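Local coordinates for structural polyprotein, VP3 (Israeli acute paralysis virus, PDB 5CDD), which probably serves as one of the jelly-roll capsid proteins that build the pentamers of this honeybee virus shell, a piece cut from the structural polyprotein, at residues M54-V59 / E265-V270; V164-N169 / E225-F230; G88-V93 / G160-K165. All coordinates share one frame; numbering follows the deposited sequence.

Interaction 1. Residues M54-V59 / E265-V270; sequences MAIGYV and EDVVVV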
ATOM      1  N   MET B  54      39.630   2.337  -8.580  1.00 28.45           N
ATOM      2  CA  MET B  54      39.174   3.664  -8.971  1.00 26.24           C
ATOM      3  C   MET B  54      38.782   4.550  -7.797  1.00 26.62           C
ATOM      4  O   MET B  54      38.281   5.656  -7.986  1.00 27.16           O
ATOM      5  CB  MET B  54      38.014   3.559  -9.962  1.00 24.36           C
ATOM      6  CG  MET B  54      38.434   2.977 -11.297  1.00 24.39           C
ATOM      7  SD  MET B  54      37.371   3.473 -12.658  1.00 29.09           S
ATOM      8  CE  MET B  54      37.998   5.114 -12.989  1.00 24.75           C
ATOM      9  N   ALA B  55      39.014   4.065  -6.583  1.00 27.13           N
ATOM     10  CA  ALA B  55      38.701   4.842  -5.393  1.00 27.19           C
ATOM     11  C   ALA B  55      39.701   5.993  -5.323  1.00 28.92           C
ATOM     12  O   ALA B  55      40.904   5.785  -5.488  1.00 31.16           O
ATOM     13  CB  ALA B  55      38.815   3.968  -4.157  1.00 23.43           C
ATOM     14  N   ILE B  56      39.206   7.204  -5.089  1.00 30.21           N
ATOM     15  CA  ILE B  56      40.069   8.380  -5.010  1.00 30.45           C
ATOM     16  C   ILE B  56      41.256   8.178  -4.068  1.00 30.11           C
ATOM     17  O   ILE B  56      42.375   8.586  -4.376  1.00 29.37           O
ATOM     18  CB  ILE B  56      39.278   9.625  -4.548  1.00 30.85           C
ATOM     19  CG1 ILE B  56      38.245  10.007  -5.606  1.00 33.69           C
ATOM     20  CG2 ILE B  56      40.221  10.792  -4.318  1.00 31.66           C
ATOM     21  CD1 ILE B  56      37.453  11.253  -5.262  1.00 38.08           C
ATOM     22  N   GLY B  57      41.007   7.549  -2.925  1.00 29.52           N
ATOM     23  CA  GLY B  57      42.071   7.320  -1.964  1.00 27.18           C
ATOM     24  C   GLY B  57      43.135   6.368  -2.471  1.00 27.45           C
ATOM     25  O   GLY B  57      44.318   6.523  -2.165  1.00 27.67           O
ATOM     26  N   TYR B  58      42.714   5.377  -3.249  1.00 27.43           N
ATOM     27  CA  TYR B  58      43.635   4.394  -3.798  1.00 27.97           C
ATOM     28  C   TYR B  58      44.538   5.028  -4.849  1.00 29.43           C
ATOM     29  O   TYR B  58      45.749   4.800  -4.856  1.00 30.79           O
ATOM     30  CB  TYR B  58      42.857   3.236  -4.427  1.00 27.46           C
ATOM     31  CG  TYR B  58      43.737   2.150  -5.004  1.00 28.22           C
ATOM     32  CD1 TYR B  58      44.455   1.289  -4.174  1.00 27.36           C
ATOM     33  CD2 TYR B  58      43.863   1.991  -6.383  1.00 28.67           C
ATOM     34  CE1 TYR B  58      45.278   0.298  -4.704  1.00 26.83           C
ATOM     35  CE2 TYR B  58      44.681   1.005  -6.922  1.00 28.37           C
ATOM     36  CZ  TYR B  58      45.386   0.163  -6.078  1.00 28.30           C
ATOM     37  OH  TYR B  58      46.203  -0.807  -6.614  1.00 31.49           O
ATOM     38  N   VAL B  59      43.941   5.822  -5.734  1.00 29.52           N
ATOM     39  CA  VAL B  59      44.681   6.488  -6.802  1.00 29.08           C
ATOM     40  C   VAL B  59      45.665   7.526  -6.265  1.00 29.97           C
ATOM     41  O   VAL B  59      46.821   7.576  -6.688  1.00 30.18           O
ATOM     42  CB  VAL B  59      43.725   7.190  -7.790  1.00 28.23           C
ATOM     43  CG1 VAL B  59      44.505   7.714  -8.985  1.00 27.17           C
ATOM     44  CG2 VAL B  59      42.636   6.230  -8.236  1.00 26.97           C
ATOM     45  N   GLU B 265      46.679  11.393   1.416  1.00 28.65           N
ATOM     46  CA  GLU B 265      45.776  10.560   2.202  1.00 29.66           C
ATOM     47  C   GLU B 265      44.688  11.454   2.784  1.00 30.62           C
ATOM     48  O   GLU B 265      44.856  12.670   2.853  1.00 31.26           O
ATOM     49  CB  GLU B 265      46.534   9.866   3.331  1.00 29.52           C
ATOM     50  CG  GLU B 265      47.819   9.199   2.879  1.00 30.88           C
ATOM     51  CD  GLU B 265      48.450   8.351   3.964  1.00 32.06           C
ATOM     52  OE1 GLU B 265      48.418   8.765   5.142  1.00 32.85           O
ATOM     53  OE2 GLU B 265      48.992   7.273   3.636  1.00 32.26           O
ATOM     54  N   ASP B 266      43.580  10.850   3.204  1.00 32.45           N
ATOM     55  CA  ASP B 266      42.460  11.601   3.760  1.00 33.30           C
ATOM     56  C   ASP B 266      42.091  12.682   2.750  1.00 32.68           C
ATOM     57  O   ASP B 266      41.887  13.844   3.104  1.00 33.01           O
ATOM     58  CB  ASP B 266      42.856  12.237   5.093  1.00 36.45           C
ATOM     59  CG  ASP B 266      43.354  11.216   6.097  1.00 39.93           C
ATOM     60  OD1 ASP B 266      42.635  10.221   6.336  1.00 41.15           O
ATOM     61  OD2 ASP B 266      44.464  11.409   6.646  1.00 41.24           O
ATOM     62  N   VAL B 267      42.008  12.275   1.488  1.00 32.34           N
ATOM     63  CA  VAL B 267      41.693  13.179   0.395  1.00 31.57           C
ATOM     64  C   VAL B 267      40.212  13.464   0.220  1.00 31.83           C
ATOM     65  O   VAL B 267      39.368  12.587   0.396  1.00 33.38           O
ATOM     66  CB  VAL B 267      42.229  12.624  -0.945  1.00 30.24           C
ATOM     67  CG1 VAL B 267      41.909  13.586  -2.075  1.00 29.42           C
ATOM     68  CG2 VAL B 267      43.724  12.389  -0.853  1.00 29.63           C
ATOM     69  N   VAL B 268      39.914  14.713  -0.118  1.00 31.62           N
ATOM     70  CA  VAL B 268      38.556  15.157  -0.375  1.00 31.58           C
ATOM     71  C   VAL B 268      38.678  16.274  -1.402  1.00 30.81           C
ATOM     72  O   VAL B 268      39.535  17.150  -1.275  1.00 30.29           O
ATOM     73  CB  VAL B 268      37.860  15.696   0.898  1.00 31.50           C
ATOM     74  CG1 VAL B 268      37.862  14.645   1.973  1.00 31.91           C
ATOM     75  CG2 VAL B 268      38.549  16.935   1.397  1.00 32.50           C
ATOM     76  N   VAL B 269      37.850  16.221  -2.438  1.00 31.11           N
ATOM     77  CA  VAL B 269      37.878  17.238  -3.475  1.00 30.05           C
ATOM     78  C   VAL B 269      36.532  17.938  -3.561  1.00 31.43           C
ATOM     79  O   VAL B 269      35.494  17.353  -3.242  1.00 33.27           O
ATOM     80  CB  VAL B 269      38.223  16.630  -4.843  1.00 28.35           C
ATOM     81  CG1 VAL B 269      39.641  16.088  -4.819  1.00 25.64           C
ATOM     82  CG2 VAL B 269      37.239  15.530  -5.189  1.00 26.09           C
ATOM     83  N   VAL B 270      36.555  19.198  -3.983  1.00 31.88           N
ATOM     84  CA  VAL B 270      35.332  19.981  -4.098  1.00 32.62           C
ATOM     85  C   VAL B 270      35.148  20.505  -5.520  1.00 35.37           C
ATOM     86  O   VAL B 270      36.107  20.941  -6.155  1.00 35.35           O
ATOM     87  CB  VAL B 270      35.351  21.171  -3.120  1.00 30.11           C
ATOM     88  CG1 VAL B 270      34.038  21.938  -3.197  1.00 29.98           C
ATOM     89  CG2 VAL B 270      35.589  20.665  -1.712  1.00 28.89           C
TER

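Interaction 2. Residues V164-N169 / E225-F230; sequences VKPTVN and ENNWNF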
ATOM      1  N   VAL B 164      59.643  32.757  -3.023  1.00 42.14           N
ATOM      2  CA  VAL B 164      59.946  32.352  -4.390  1.00 43.08           C
ATOM      3  C   VAL B 164      60.630  33.405  -5.247  1.00 44.08           C
ATOM      4  O   VAL B 164      60.714  34.577  -4.880  1.00 44.93           O
ATOM      5  CB  VAL B 164      58.663  31.904  -5.129  1.00 42.70           C
ATOM      6  CG1 VAL B 164      58.048  30.703  -4.427  1.00 43.29           C
ATOM      7  CG2 VAL B 164      57.670  33.052  -5.191  1.00 41.12           C
ATOM      8  N   LYS B 165      61.125  32.956  -6.397  1.00 44.97           N
ATOM      9  CA  LYS B 165      61.793  33.812  -7.367  1.00 45.48           C
ATOM     10  C   LYS B 165      61.093  33.583  -8.702  1.00 45.04           C
ATOM     11  O   LYS B 165      61.529  32.763  -9.510  1.00 44.89           O
ATOM     12  CB  LYS B 165      63.273  33.436  -7.497  1.00 46.81           C
ATOM     13  CG  LYS B 165      64.105  33.681  -6.250  1.00 50.84           C
ATOM     14  CD  LYS B 165      65.533  33.171  -6.437  1.00 55.01           C
ATOM     15  CE  LYS B 165      66.349  33.294  -5.151  1.00 57.57           C
ATOM     16  NZ  LYS B 165      67.684  32.633  -5.258  1.00 57.62           N
ATOM     17  N   PRO B 166      59.979  34.292  -8.939  1.00 44.84           N
ATOM     18  CA  PRO B 166      59.233  34.146 -10.191  1.00 45.41           C
ATOM     19  C   PRO B 166      60.108  34.378 -11.418  1.00 46.26           C
ATOM     20  O   PRO B 166      61.084  35.124 -11.366  1.00 47.22           O
ATOM     21  CB  PRO B 166      58.133  35.194 -10.056  1.00 45.04           C
ATOM     22  CG  PRO B 166      57.875  35.209  -8.585  1.00 44.81           C
ATOM     23  CD  PRO B 166      59.278  35.204  -8.019  1.00 45.08           C
ATOM     24  N   THR B 167      59.750  33.727 -12.517  1.00 47.06           N
ATOM     25  CA  THR B 167      60.484  33.851 -13.768  1.00 47.32           C
ATOM     26  C   THR B 167      59.503  34.291 -14.846  1.00 48.00           C
ATOM     27  O   THR B 167      58.290  34.264 -14.639  1.00 48.60           O
ATOM     28  CB  THR B 167      61.114  32.499 -14.175  1.00 47.77           C
ATOM     29  OG1 THR B 167      62.026  32.076 -13.156  1.00 48.77           O
ATOM     30  CG2 THR B 167      61.864  32.620 -15.494  1.00 49.20           C
ATOM     31  N   VAL B 168      60.032  34.703 -15.992  1.00 48.48           N
ATOM     32  CA  VAL B 168      59.196  35.140 -17.100  1.00 48.06           C
ATOM     33  C   VAL B 168      58.203  34.043 -17.481  1.00 47.68           C
ATOM     34  O   VAL B 168      57.139  34.322 -18.035  1.00 48.18           O
ATOM     35  CB  VAL B 168      60.061  35.481 -18.339  1.00 47.68           C
ATOM     36  CG1 VAL B 168      60.866  34.259 -18.764  1.00 47.35           C
ATOM     37  CG2 VAL B 168      59.176  35.961 -19.481  1.00 47.27           C
ATOM     38  N   ASN B 169      58.547  32.797 -17.165  1.00 46.17           N
ATOM     39  CA  ASN B 169      57.684  31.675 -17.510  1.00 45.35           C
ATOM     40  C   ASN B 169      57.604  30.550 -16.480  1.00 44.54           C
ATOM     41  O   ASN B 169      57.158  29.451 -16.804  1.00 45.17           O
ATOM     42  CB  ASN B 169      58.136  31.084 -18.842  1.00 44.97           C
ATOM     43  CG  ASN B 169      59.603  30.702 -18.836  1.00 45.81           C
ATOM     44  OD1 ASN B 169      60.128  30.228 -17.826  1.00 44.77           O
ATOM     45  ND2 ASN B 169      60.269  30.893 -19.969  1.00 47.79           N
ATOM     46  N   GLU B 225      53.949  37.549 -13.838  1.00 60.91           N
ATOM     47  CA  GLU B 225      52.686  38.269 -13.758  1.00 63.79           C
ATOM     48  C   GLU B 225      51.560  37.458 -13.132  1.00 63.86           C
ATOM     49  O   GLU B 225      50.644  38.021 -12.532  1.00 64.87           O
ATOM     50  CB  GLU B 225      52.265  38.732 -15.152  1.00 66.64           C
ATOM     51  CG  GLU B 225      53.243  39.690 -15.823  1.00 71.31           C
ATOM     52  CD  GLU B 225      53.433  40.984 -15.046  1.00 74.69           C
ATOM     53  OE1 GLU B 225      52.418  41.595 -14.644  1.00 75.86           O
ATOM     54  OE2 GLU B 225      54.597  41.396 -14.845  1.00 75.66           O
ATOM     55  N   ASN B 226      51.621  36.140 -13.267  1.00 63.26           N
ATOM     56  CA  ASN B 226      50.578  35.296 -12.707  1.00 62.71           C
ATOM     57  C   ASN B 226      51.161  34.250 -11.766  1.00 61.36           C
ATOM     58  O   ASN B 226      51.567  33.176 -12.195  1.00 61.93           O
ATOM     59  CB  ASN B 226      49.800  34.626 -13.844  1.00 64.97           C
ATOM     60  CG  ASN B 226      48.632  33.795 -13.350  1.00 67.41           C
ATOM     61  OD1 ASN B 226      47.844  34.240 -12.515  1.00 68.61           O
ATOM     62  ND2 ASN B 226      48.501  32.586 -13.885  1.00 67.58           N
ATOM     63  N   ASN B 227      51.185  34.571 -10.477  1.00 60.24           N
ATOM     64  CA  ASN B 227      51.729  33.671  -9.470  1.00 60.06           C
ATOM     65  C   ASN B 227      50.845  33.631  -8.229  1.00 59.06           C
ATOM     66  O   ASN B 227      51.255  33.122  -7.190  1.00 59.22           O
ATOM     67  CB  ASN B 227      53.147  34.119  -9.089  1.00 61.37           C
ATOM     68  CG  ASN B 227      53.160  35.427  -8.322  1.00 62.04           C
ATOM     69  OD1 ASN B 227      52.518  36.394  -8.720  1.00 63.08           O
ATOM     70  ND2 ASN B 227      53.894  35.460  -7.217  1.00 62.96           N
ATOM     71  N   TRP B 228      49.628  34.157  -8.339  1.00 57.93           N
ATOM     72  CA  TRP B 228      48.727  34.172  -7.191  1.00 57.01           C
ATOM     73  C   TRP B 228      48.010  32.863  -6.919  1.00 55.54           C
ATOM     74  O   TRP B 228      47.827  32.480  -5.763  1.00 54.97           O
ATOM     75  CB  TRP B 228      47.676  35.272  -7.326  1.00 58.92           C
ATOM     76  CG  TRP B 228      46.939  35.493  -6.041  1.00 61.73           C
ATOM     77  CD1 TRP B 228      47.451  36.014  -4.887  1.00 62.26           C
ATOM     78  CD2 TRP B 228      45.555  35.201  -5.771  1.00 62.77           C
ATOM     79  NE1 TRP B 228      46.474  36.071  -3.920  1.00 62.41           N
ATOM     80  CE2 TRP B 228      45.308  35.582  -4.434  1.00 62.93           C
ATOM     81  CE3 TRP B 228      44.508  34.662  -6.532  1.00 62.99           C
ATOM     82  CZ2 TRP B 228      44.049  35.433  -3.839  1.00 63.58           C
ATOM     83  CZ3 TRP B 228      43.255  34.517  -5.936  1.00 63.64           C
ATOM     84  CH2 TRP B 228      43.038  34.905  -4.603  1.00 64.67           C
ATOM     85  N   ASN B 229      47.577  32.188  -7.976  1.00 53.88           N
ATOM     86  CA  ASN B 229      46.880  30.922  -7.807  1.00 52.17           C
ATOM     87  C   ASN B 229      47.843  29.895  -7.254  1.00 50.07           C
ATOM     88  O   ASN B 229      47.442  28.958  -6.566  1.00 50.26           O
ATOM     89  CB  ASN B 229      46.313  30.422  -9.135  1.00 54.10           C
ATOM     90  CG  ASN B 229      45.170  31.276  -9.637  1.00 56.24           C
ATOM     91  OD1 ASN B 229      44.176  31.485  -8.935  1.00 56.18           O
ATOM     92  ND2 ASN B 229      45.302  31.775 -10.860  1.00 57.92           N
ATOM     93  N   PHE B 230      49.120  30.085  -7.559  1.00 47.08           N
ATOM     94  CA  PHE B 230      50.163  29.189  -7.095  1.00 43.89           C
ATOM     95  C   PHE B 230      50.204  29.189  -5.573  1.00 43.51           C
ATOM     96  O   PHE B 230      50.195  28.133  -4.942  1.00 43.04           O
ATOM     97  CB  PHE B 230      51.517  29.636  -7.644  1.00 41.72           C
ATOM     98  CG  PHE B 230      52.664  28.803  -7.166  1.00 39.58           C
ATOM     99  CD1 PHE B 230      52.868  27.523  -7.668  1.00 39.28           C
ATOM    100  CD2 PHE B 230      53.520  29.282  -6.182  1.00 38.23           C
ATOM    101  CE1 PHE B 230      53.909  26.730  -7.196  1.00 38.48           C
ATOM    102  CE2 PHE B 230      54.563  28.499  -5.702  1.00 37.31           C
ATOM    103  CZ  PHE B 230      54.758  27.220  -6.209  1.00 37.93           C
TER

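Interaction 3. Residues G88-V93 / G160-K165; sequences GGVIPV and GVIPVK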
ATOM      1  N   GLY B  88      62.695  20.979  -4.635  1.00 47.78           N
ATOM      2  CA  GLY B  88      63.182  19.731  -4.070  1.00 45.94           C
ATOM      3  C   GLY B  88      63.878  19.998  -2.753  1.00 45.24           C
ATOM      4  O   GLY B  88      63.619  19.320  -1.759  1.00 45.92           O
ATOM      5  N   GLY B  89      64.745  21.003  -2.735  1.00 43.61           N
ATOM      6  CA  GLY B  89      65.409  21.399  -1.510  1.00 40.86           C
ATOM      7  C   GLY B  89      64.267  21.961  -0.692  1.00 39.48           C
ATOM      8  O   GLY B  89      64.161  21.789   0.523  1.00 39.19           O
ATOM      9  N   VAL B  90      63.407  22.654  -1.430  1.00 38.90           N
ATOM     10  CA  VAL B  90      62.215  23.329  -0.937  1.00 37.34           C
ATOM     11  C   VAL B  90      61.036  22.697  -1.675  1.00 37.07           C
ATOM     12  O   VAL B  90      60.950  22.765  -2.903  1.00 37.13           O
ATOM     13  CB  VAL B  90      62.236  24.842  -1.234  1.00 36.59           C
ATOM     14  CG1 VAL B  90      60.998  25.497  -0.641  1.00 34.58           C
ATOM     15  CG2 VAL B  90      63.493  25.473  -0.658  1.00 36.37           C
ATOM     16  N   ILE B  91      60.135  22.075  -0.923  1.00 35.83           N
ATOM     17  CA  ILE B  91      58.983  21.414  -1.521  1.00 33.77           C
ATOM     18  C   ILE B  91      57.642  22.000  -1.095  1.00 33.26           C
ATOM     19  O   ILE B  91      57.281  21.961   0.082  1.00 33.72           O
ATOM     20  CB  ILE B  91      58.979  19.911  -1.174  1.00 32.78           C
ATOM     21  CG1 ILE B  91      60.293  19.273  -1.627  1.00 31.98           C
ATOM     22  CG2 ILE B  91      57.797  19.223  -1.844  1.00 32.14           C
ATOM     23  CD1 ILE B  91      60.430  17.820  -1.246  1.00 31.61           C
ATOM     24  N   PRO B  92      56.883  22.559  -2.053  1.00 32.25           N
ATOM     25  CA  PRO B  92      55.578  23.135  -1.724  1.00 31.47           C
ATOM     26  C   PRO B  92      54.642  22.021  -1.257  1.00 32.07           C
ATOM     27  O   PRO B  92      54.372  21.077  -2.003  1.00 33.26           O
ATOM     28  CB  PRO B  92      55.123  23.745  -3.048  1.00 30.73           C
ATOM     29  CG  PRO B  92      56.408  24.092  -3.722  1.00 30.03           C
ATOM     30  CD  PRO B  92      57.260  22.881  -3.440  1.00 31.33           C
ATOM     31  N   VAL B  93      54.164  22.122  -0.022  1.00 31.97           N
ATOM     32  CA  VAL B  93      53.264  21.114   0.519  1.00 32.46           C
ATOM     33  C   VAL B  93      51.862  21.322  -0.039  1.00 33.41           C
ATOM     34  O   VAL B  93      51.211  22.313   0.268  1.00 34.57           O
ATOM     35  CB  VAL B  93      53.209  21.184   2.057  1.00 31.44           C
ATOM     36  CG1 VAL B  93      52.202  20.181   2.592  1.00 30.45           C
ATOM     37  CG2 VAL B  93      54.585  20.903   2.633  1.00 32.06           C
ATOM     38  N   GLY B 160      52.326  28.865   5.446  1.00 35.84           N
ATOM     39  CA  GLY B 160      52.242  30.185   4.849  1.00 37.15           C
ATOM     40  C   GLY B 160      52.840  30.287   3.462  1.00 38.03           C
ATOM     41  O   GLY B 160      53.116  29.278   2.815  1.00 38.14           O
ATOM     42  N   VAL B 161      53.043  31.522   3.010  1.00 39.19           N
ATOM     43  CA  VAL B 161      53.602  31.782   1.690  1.00 40.34           C
ATOM     44  C   VAL B 161      54.990  31.174   1.546  1.00 40.56           C
ATOM     45  O   VAL B 161      55.731  31.044   2.521  1.00 40.83           O
ATOM     46  CB  VAL B 161      53.700  33.298   1.415  1.00 40.98           C
ATOM     47  CG1 VAL B 161      54.090  33.540  -0.035  1.00 42.37           C
ATOM     48  CG2 VAL B 161      52.376  33.969   1.731  1.00 42.07           C
ATOM     49  N   ILE B 162      55.336  30.806   0.319  1.00 41.03           N
ATOM     50  CA  ILE B 162      56.631  30.210   0.031  1.00 42.00           C
ATOM     51  C   ILE B 162      57.548  31.237  -0.629  1.00 43.03           C
ATOM     52  O   ILE B 162      57.210  31.798  -1.672  1.00 44.13           O
ATOM     53  CB  ILE B 162      56.478  29.011  -0.928  1.00 41.97           C
ATOM     54  CG1 ILE B 162      55.433  28.039  -0.380  1.00 42.13           C
ATOM     55  CG2 ILE B 162      57.816  28.309  -1.105  1.00 41.34           C
ATOM     56  CD1 ILE B 162      55.101  26.905  -1.326  1.00 42.69           C
ATOM     57  N   PRO B 163      58.717  31.508  -0.023  1.00 42.68           N
ATOM     58  CA  PRO B 163      59.652  32.479  -0.602  1.00 41.97           C
ATOM     59  C   PRO B 163      60.037  32.006  -2.000  1.00 42.22           C
ATOM     60  O   PRO B 163      60.681  30.968  -2.149  1.00 42.15           O
ATOM     61  CB  PRO B 163      60.832  32.438   0.365  1.00 41.87           C
ATOM     62  CG  PRO B 163      60.180  32.113   1.673  1.00 41.89           C
ATOM     63  CD  PRO B 163      59.207  31.027   1.281  1.00 42.37           C
ATOM     64  N   VAL B 164      59.643  32.757  -3.023  1.00 42.14           N
ATOM     65  CA  VAL B 164      59.946  32.352  -4.390  1.00 43.08           C
ATOM     66  C   VAL B 164      60.630  33.405  -5.247  1.00 44.08           C
ATOM     67  O   VAL B 164      60.714  34.577  -4.880  1.00 44.93           O
ATOM     68  CB  VAL B 164      58.663  31.904  -5.129  1.00 42.70           C
ATOM     69  CG1 VAL B 164      58.048  30.703  -4.427  1.00 43.29           C
ATOM     70  CG2 VAL B 164      57.670  33.052  -5.191  1.00 41.12           C
ATOM     71  N   LYS B 165      61.125  32.956  -6.397  1.00 44.97           N
ATOM     72  CA  LYS B 165      61.793  33.812  -7.367  1.00 45.48           C
ATOM     73  C   LYS B 165      61.093  33.583  -8.702  1.00 45.04           C
ATOM     74  O   LYS B 165      61.529  32.763  -9.510  1.00 44.89           O
ATOM     75  CB  LYS B 165      63.273  33.436  -7.497  1.00 46.81           C
ATOM     76  CG  LYS B 165      64.105  33.681  -6.250  1.00 50.84           C
ATOM     77  CD  LYS B 165      65.533  33.171  -6.437  1.00 55.01           C
ATOM     78  CE  LYS B 165      66.349  33.294  -5.151  1.00 57.57           C
ATOM     79  NZ  LYS B 165      67.684  32.633  -5.258  1.00 57.62           N
TER

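Interaction 1. Residues M54-V59 / E265-V270
Ile56, the first residue within the short helix 56-60, divides its branched side chain between two valines of strand 267-270. Its CG2 methyl, anti to the backbone N, is the branch that lies against Val267 CG1, at 4.0 Å; the side chains of these two residues cross at about a right angle. The longer branch goes elsewhere: CG1 leaves beside the backbone N (chi1 -66°) and continues fully extended, which carries CD1 to Val269 CG2 at 4.3 Å. One residue thereby spans positions i and i+2 on one face of the strand, while Val268 between them points away from the helix; it packs on Arg134 of strand 132-144. This is the alternation expected of a β-strand, with every second residue available to the helix.

The hydrogen bonding lies within each partner. Ala55 is the N-cap residue, and its carbonyl O receives Val59 N at 3.0 Å and, more weakly, Tyr58 N, which closes the first turn, from which Ile56 points toward the strand. On the other side, strand 267-270 pairs antiparallel with strand 132-144 after the chain turns a corner at Asp266.

Charged and polar groups sit at that corner and not between the segments. Glu265 OE1 forms a salt bridge with Arg204, and Asp266 OD2 is hydrogen-bonded to Thr136. The helix side meets a second chain: Ile56 also packs on Ile36 of a neighbouring subunit, and the backbones of Met54 and Ile56 are hydrogen-bonded to that same subunit.

Since its closest approaches are all between methyl groups, the contact of helix and strand is apolar and nondirectional; hydrogen bonds and charges lie within each partner, at the corner or toward the adjoining subunit.

Interaction 2. Residues V164-N169 / E225-F230
Val164 and Phe230 make the more enclosed end of this contact, where CG1 of the valine approaches CE2 of the ring at 4.3 Å. The ring reaches that far because CG stands opposite the backbone N (chi1 177°), sending the phenyl group from helix 228-231 out to the weakly bonded strand 164-166. Ile171, on the paired strand 171-173, touches both side chains, and Phe234 meets the Phe230 ring from elsewhere with the two planes at about 60°. Val164 thus sits among Phe230, which is buried, Ile171 and Trp87.

Toward the outside the fit changes character. Pro166 CG comes up to Asn227 ND2 at 4.2 Å, an ordinary van der Waals approach of a ring carbon and an amide nitrogen, and here the backbones come nearest, with the CA atoms of Pro166 and Asn227 7.6 Å apart. Asn227 occupies the N-cap position of the helix, yet its side chain makes no capping bond; its ND2 lies against the proline ring.

In jelly-roll terms, strands 164-166 and 171-173 form a small antiparallel hairpin within the excursion between strands 150-159 and 189-194, which match E and F of the fold. The helix belongs to the loop leading into strand 236-247, equivalent to H, so two long connections lean on each other here.

Beyond the proline, the exposed side is held by polar links: Thr167 O receives a hydrogen bond from Ser224 OG, and Val168 O one from Arg204 of a neighbouring subunit. Lys165, which takes no part in the contact, forms a salt bridge with Asp176.

Interaction 3. Residues G88-V93 / G160-K165
Ile162 meets Pro92 and Val90 through its two branches: chi1 of -52° places CG1 beside the backbone N and CG2 opposite that nitrogen. Because chi2 is extended (174°), CD1 is carried straight on to the proline ring, where it lies 3.6 Å from Pro92 CB and 3.9 Å from Pro92 CG. The methyl also comes within 3.8 Å of Pro92 CA, so it rests on the root of the ring as well as its rim, the two side chains crossing at about a right angle. The other branch goes to the valine, with Ile162 CG2 4.3 Å from Val90 CG1.

Val90 and Pro92 stand two apart on strand 90-92, while the side chain of Ile91 between them heads away from Ile162. That strand, C in jelly-roll nomenclature, is the edge of the C-H-E-F sheet within this chain, bonded through Gly89, Ile91 and Val93 to strand 236-247. Segment 160-165 is where the chain leaves strand 150-159, the E strand, and passes over one face of this edge strand on its way into the hairpin at 164-166. Phe237 of strand 236-247 touches Val90, Ile162 and Pro163, putting an aromatic ring beside the three aliphatic side chains.

The backbones stay well separated, the CA atoms of Pro92 and Ile162 being 7.4 Å apart. The departing chain is held by other means: backbone hydrogen bonds join Gly160 to Ser235 and Pro163 to Asp174, and Val161 O accepts a hydrogen bond from Arg196 of a neighbouring subunit.

In the fold
Interactions 2 and 3 lie on the same side of the chain's centre, about 12 Å apart between centres, and share Val164 and Lys165; strand 164-166 is common to both. Interaction 1 sits on the opposite side, with its centre about 28 Å from that of interaction 2 and 24 Å from that of interaction 3. The buried contacts, 54-59 with 265-270 and 88-93 with 160-165, both depend on one isoleucine reaching two residues of a strand. Interaction 2, only partly buried, instead adds an aromatic ring and an amide beside a proline. Each has residues that reach at least one neighbouring subunit, interactions 1 and 2 reaching two.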